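Local structure of flagellar brake protein YcgR (Escherichia coli K-12, 5Y6H) at residues 32-42 with 53-62. The protein acts as a flagellar brake that, when bound to c-di-GMP, engages components of the flagellar motor and slows it, regulating swimming and swarming. Sequence-based numbering, arbitrary orientation.
Sequences LSWNGGQLISK and LDFGSQAEDN
Leu39 meets Gly56 and the first turn of helix 59-67 where the antiparallel hairpin of strands 37-47 and 50-54 splays apart, in the N-terminal PilZN domain, the part of YcgR involved in FliG binding. The pairing is seen at Lys42, whose O accepts Asp54 N at 3.1 Å. One residue back, Ser41 OG, set anti to its own N, donates instead to Asp54 O at 2.7 Å, in the carbonyl plane and on a lone pair. Beyond it water bridges the widening gap: one molecule donates to both Gln38 O and Asp61 OD2.

Leu39 packs between its strand and the start of helix 59-67. Its CB points toward 53-62, and chi1 of 67° holds CG between N and the carbonyl carbon. From there CD1 reaches Gly56 N at 3.9 Å, while CD2 lies 3.9 Å from Asp61 CB and 3.6 Å from Asn62 OD1; Val65 also touches this side chain. Trp34 CH2 lies 3.9 Å from Asp61 O and 4.1 Å from Asp61 CB, with ring and carboxylate planes 63° apart. The Asn62 amide, whose OD1 the CD2 methyl of Leu39 touches, clasps Gly56 twice: OD1 accepts Gly56 N, and ND2 donates almost straight (173°) to Gly56 O, from above that carbonyl's plane.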
loop_
_atom_site.group_PDB
_atom_site.type_symbol
_atom_site.label_atom_id
_atom_site.label_comp_id
_atom_site.label_asym_id
_atom_site.label_seq_id
_atom_site.Cartn_x
_atom_site.Cartn_y
_atom_site.Cartn_z
ATOM N N LEU A 32 -0.040 -4.840 5.027
ATOM C CA LEU A 32 -1.094 -3.920 5.435
ATOM C C LEU A 32 -1.305 -4.091 6.931
ATOM O O LEU A 32 -1.595 -5.200 7.394
ATOM C CB LEU A 32 -2.400 -4.192 4.686
ATOM C CG LEU A 32 -2.671 -3.560 3.316
ATOM C CD1 LEU A 32 -1.452 -3.612 2.400
ATOM C CD2 LEU A 32 -3.867 -4.240 2.655
ATOM N N SER A 33 -1.158 -3.007 7.685
ATOM C CA SER A 33 -1.324 -3.044 9.129
ATOM C C SER A 33 -2.403 -2.060 9.561
ATOM O O SER A 33 -2.487 -0.944 9.039
ATOM C CB SER A 33 -0.009 -2.726 9.846
ATOM O OG SER A 33 1.013 -3.647 9.490
ATOM N N TRP A 34 -3.230 -2.480 10.518
ATOM C CA TRP A 34 -4.272 -1.630 11.075
ATOM C C TRP A 34 -4.361 -1.875 12.574
ATOM O O TRP A 34 -3.716 -2.773 13.119
ATOM C CB TRP A 34 -5.628 -1.889 10.406
ATOM C CG TRP A 34 -6.161 -3.273 10.644
ATOM C CD1 TRP A 34 -7.113 -3.645 11.551
ATOM C CD2 TRP A 34 -5.770 -4.469 9.962
ATOM N NE1 TRP A 34 -7.336 -4.999 11.474
ATOM C CE2 TRP A 34 -6.523 -5.527 10.506
ATOM C CE3 TRP A 34 -4.851 -4.746 8.946
ATOM C CZ2 TRP A 34 -6.388 -6.841 10.064
ATOM C CZ3 TRP A 34 -4.723 -6.050 8.507
ATOM C CH2 TRP A 34 -5.484 -7.081 9.066
ATOM N N ASN A 35 -5.170 -1.055 13.244
ATOM C CA ASN A 35 -5.407 -1.241 14.668
ATOM C C ASN A 35 -6.159 -2.547 14.894
ATOM O O ASN A 35 -7.393 -2.573 14.847
ATOM C CB ASN A 35 -6.183 -0.053 15.246
ATOM C CG ASN A 35 -6.198 -0.054 16.758
ATOM O OD1 ASN A 35 -5.323 -0.639 17.392
ATOM N ND2 ASN A 35 -7.193 0.602 17.344
ATOM N N GLY A 36 -5.429 -3.641 15.103
ATOM C CA GLY A 36 -6.071 -4.927 15.291
ATOM C C GLY A 36 -5.444 -6.100 14.559
ATOM O O GLY A 36 -5.723 -7.250 14.906
ATOM N N GLY A 37 -4.612 -5.851 13.553
ATOM C CA GLY A 37 -3.997 -6.962 12.848
ATOM C C GLY A 37 -3.140 -6.501 11.689
ATOM O O GLY A 37 -2.855 -5.311 11.532
ATOM N N GLN A 38 -2.720 -7.480 10.882
ATOM C CA GLN A 38 -1.905 -7.240 9.697
ATOM C C GLN A 38 -2.131 -8.366 8.694
ATOM O O GLN A 38 -2.567 -9.463 9.053
ATOM C CB GLN A 38 -0.415 -7.122 10.040
ATOM C CG GLN A 38 0.198 -8.379 10.628
ATOM C CD GLN A 38 1.694 -8.250 10.837
ATOM O OE1 GLN A 38 2.487 -8.873 10.131
ATOM N NE2 GLN A 38 2.088 -7.435 11.810
ATOM N N LEU A 39 -1.833 -8.084 7.424
ATOM C CA LEU A 39 -1.916 -9.100 6.381
ATOM C C LEU A 39 -0.884 -8.805 5.301
ATOM O O LEU A 39 -0.357 -7.695 5.202
ATOM C CB LEU A 39 -3.325 -9.185 5.767
ATOM C CG LEU A 39 -3.903 -8.030 4.938
ATOM C CD1 LEU A 39 -3.463 -8.066 3.472
ATOM C CD2 LEU A 39 -5.422 -8.052 5.015
ATOM N N ILE A 40 -0.613 -9.818 4.479
ATOM C CA ILE A 40 0.364 -9.725 3.396
ATOM C C ILE A 40 -0.387 -9.552 2.082
ATOM O O ILE A 40 -1.309 -10.323 1.780
ATOM C CB ILE A 40 1.275 -10.965 3.357
ATOM C CG1 ILE A 40 2.060 -11.097 4.666
ATOM C CG2 ILE A 40 2.231 -10.893 2.171
ATOM C CD1 ILE A 40 2.716 -9.808 5.131
ATOM N N SER A 41 0.006 -8.549 1.304
ATOM C CA SER A 41 -0.696 -8.193 0.073
ATOM C C SER A 41 0.345 -7.955 -1.019
ATOM O O SER A 41 1.485 -8.428 -0.938
ATOM C CB SER A 41 -1.611 -6.980 0.325
ATOM O OG SER A 41 -2.232 -6.508 -0.862
ATOM N N LYS A 42 -0.058 -7.233 -2.045
ATOM C CA LYS A 42 0.785 -6.904 -3.176
ATOM C C LYS A 42 0.127 -5.799 -4.024
ATOM O O LYS A 42 -1.062 -5.751 -4.121
ATOM C CB LYS A 42 1.032 -8.143 -4.020
ATOM C CG LYS A 42 2.160 -7.996 -5.004
ATOM C CD LYS A 42 2.253 -9.189 -5.923
ATOM C CE LYS A 42 2.706 -10.442 -5.184
ATOM N NZ LYS A 42 3.967 -10.392 -4.373
ATOM N N LEU A 53 -4.903 -3.375 -4.586
ATOM C CA LEU A 53 -4.133 -4.212 -3.675
ATOM C C LEU A 53 -4.775 -5.588 -3.541
ATOM O O LEU A 53 -6.002 -5.706 -3.482
ATOM C CB LEU A 53 -4.023 -3.560 -2.288
ATOM C CG LEU A 53 -3.529 -2.111 -2.252
ATOM C CD1 LEU A 53 -3.748 -1.491 -0.880
ATOM C CD2 LEU A 53 -2.057 -2.032 -2.643
ATOM N N ASP A 54 -3.940 -6.623 -3.471
ATOM C CA ASP A 54 -4.436 -7.987 -3.332
ATOM C C ASP A 54 -5.078 -8.207 -1.963
ATOM O O ASP A 54 -4.648 -7.647 -0.950
ATOM C CB ASP A 54 -3.294 -8.989 -3.534
ATOM C CG ASP A 54 -3.783 -10.378 -3.911
ATOM O OD1 ASP A 54 -4.975 -10.530 -4.251
ATOM O OD2 ASP A 54 -2.970 -11.329 -3.865
ATOM N N PHE A 55 -6.122 -9.035 -1.943
ATOM C CA PHE A 55 -6.675 -9.517 -0.683
ATOM C C PHE A 55 -5.654 -10.390 0.038
ATOM O O PHE A 55 -4.780 -11.003 -0.581
ATOM C CB PHE A 55 -7.948 -10.335 -0.929
ATOM C CG PHE A 55 -9.232 -9.562 -0.757
ATOM C CD1 PHE A 55 -10.404 -10.225 -0.417
ATOM C CD2 PHE A 55 -9.275 -8.188 -0.950
ATOM C CE1 PHE A 55 -11.597 -9.537 -0.258
ATOM C CE2 PHE A 55 -10.468 -7.488 -0.795
ATOM C CZ PHE A 55 -11.630 -8.165 -0.449
ATOM N N GLY A 56 -5.771 -10.446 1.367
ATOM C CA GLY A 56 -5.052 -11.442 2.129
ATOM C C GLY A 56 -5.724 -12.801 2.033
ATOM O O GLY A 56 -6.843 -12.944 1.544
ATOM N N SER A 57 -5.018 -13.826 2.515
ATOM C CA SER A 57 -5.537 -15.184 2.415
ATOM C C SER A 57 -6.642 -15.487 3.422
ATOM O O SER A 57 -7.445 -16.393 3.176
ATOM C CB SER A 57 -4.400 -16.196 2.580
ATOM O OG SER A 57 -3.751 -16.042 3.830
ATOM N N GLN A 58 -6.711 -14.762 4.538
ATOM C CA GLN A 58 -7.700 -15.021 5.581
ATOM C C GLN A 58 -8.833 -14.009 5.465
ATOM O O GLN A 58 -8.597 -12.798 5.541
ATOM C CB GLN A 58 -7.064 -14.960 6.970
ATOM C CG GLN A 58 -5.827 -15.832 7.124
ATOM C CD GLN A 58 -6.098 -17.289 6.806
ATOM O OE1 GLN A 58 -7.142 -17.832 7.169
ATOM N NE2 GLN A 58 -5.157 -17.933 6.121
ATOM N N ALA A 59 -10.062 -14.511 5.305
ATOM C CA ALA A 59 -11.201 -13.642 5.023
ATOM C C ALA A 59 -11.455 -12.652 6.154
ATOM O O ALA A 59 -11.842 -11.504 5.905
ATOM C CB ALA A 59 -12.451 -14.485 4.766
ATOM N N GLU A 60 -11.258 -13.076 7.406
ATOM C CA GLU A 60 -11.513 -12.168 8.519
ATOM C C GLU A 60 -10.547 -10.988 8.518
ATOM O O GLU A 60 -10.907 -9.895 8.970
ATOM C CB GLU A 60 -11.447 -12.919 9.853
ATOM C CG GLU A 60 -10.076 -13.467 10.220
ATOM C CD GLU A 60 -9.866 -14.890 9.745
ATOM O OE1 GLU A 60 -9.078 -15.614 10.388
ATOM O OE2 GLU A 60 -10.483 -15.287 8.733
ATOM N N ASP A 61 -9.324 -11.183 8.016
ATOM C CA ASP A 61 -8.389 -10.068 7.893
ATOM C C ASP A 61 -8.877 -9.050 6.872
ATOM O O ASP A 61 -8.766 -7.838 7.089
ATOM C CB ASP A 61 -7.001 -10.574 7.500
ATOM C CG ASP A 61 -6.342 -11.385 8.591
ATOM O OD1 ASP A 61 -6.778 -11.286 9.758
ATOM O OD2 ASP A 61 -5.385 -12.124 8.277
ATOM N N ASN A 62 -9.414 -9.524 5.749
ATOM C CA ASN A 62 -9.897 -8.608 4.723
ATOM C C ASN A 62 -11.091 -7.801 5.219
ATOM O O ASN A 62 -11.179 -6.592 4.970
ATOM C CB ASN A 62 -10.238 -9.394 3.459
ATOM C CG ASN A 62 -9.038 -10.149 2.917
ATOM O OD1 ASN A 62 -7.913 -9.644 2.952
ATOM N ND2 ASN A 62 -9.265 -11.364 2.434
HETATM O O HOH W 1 -3.013 -12.370 9.453
HETATM O O HOH W 2 -1.945 -11.581 -0.565
HETATM O O HOH W 3 -2.087 -13.400 2.967
#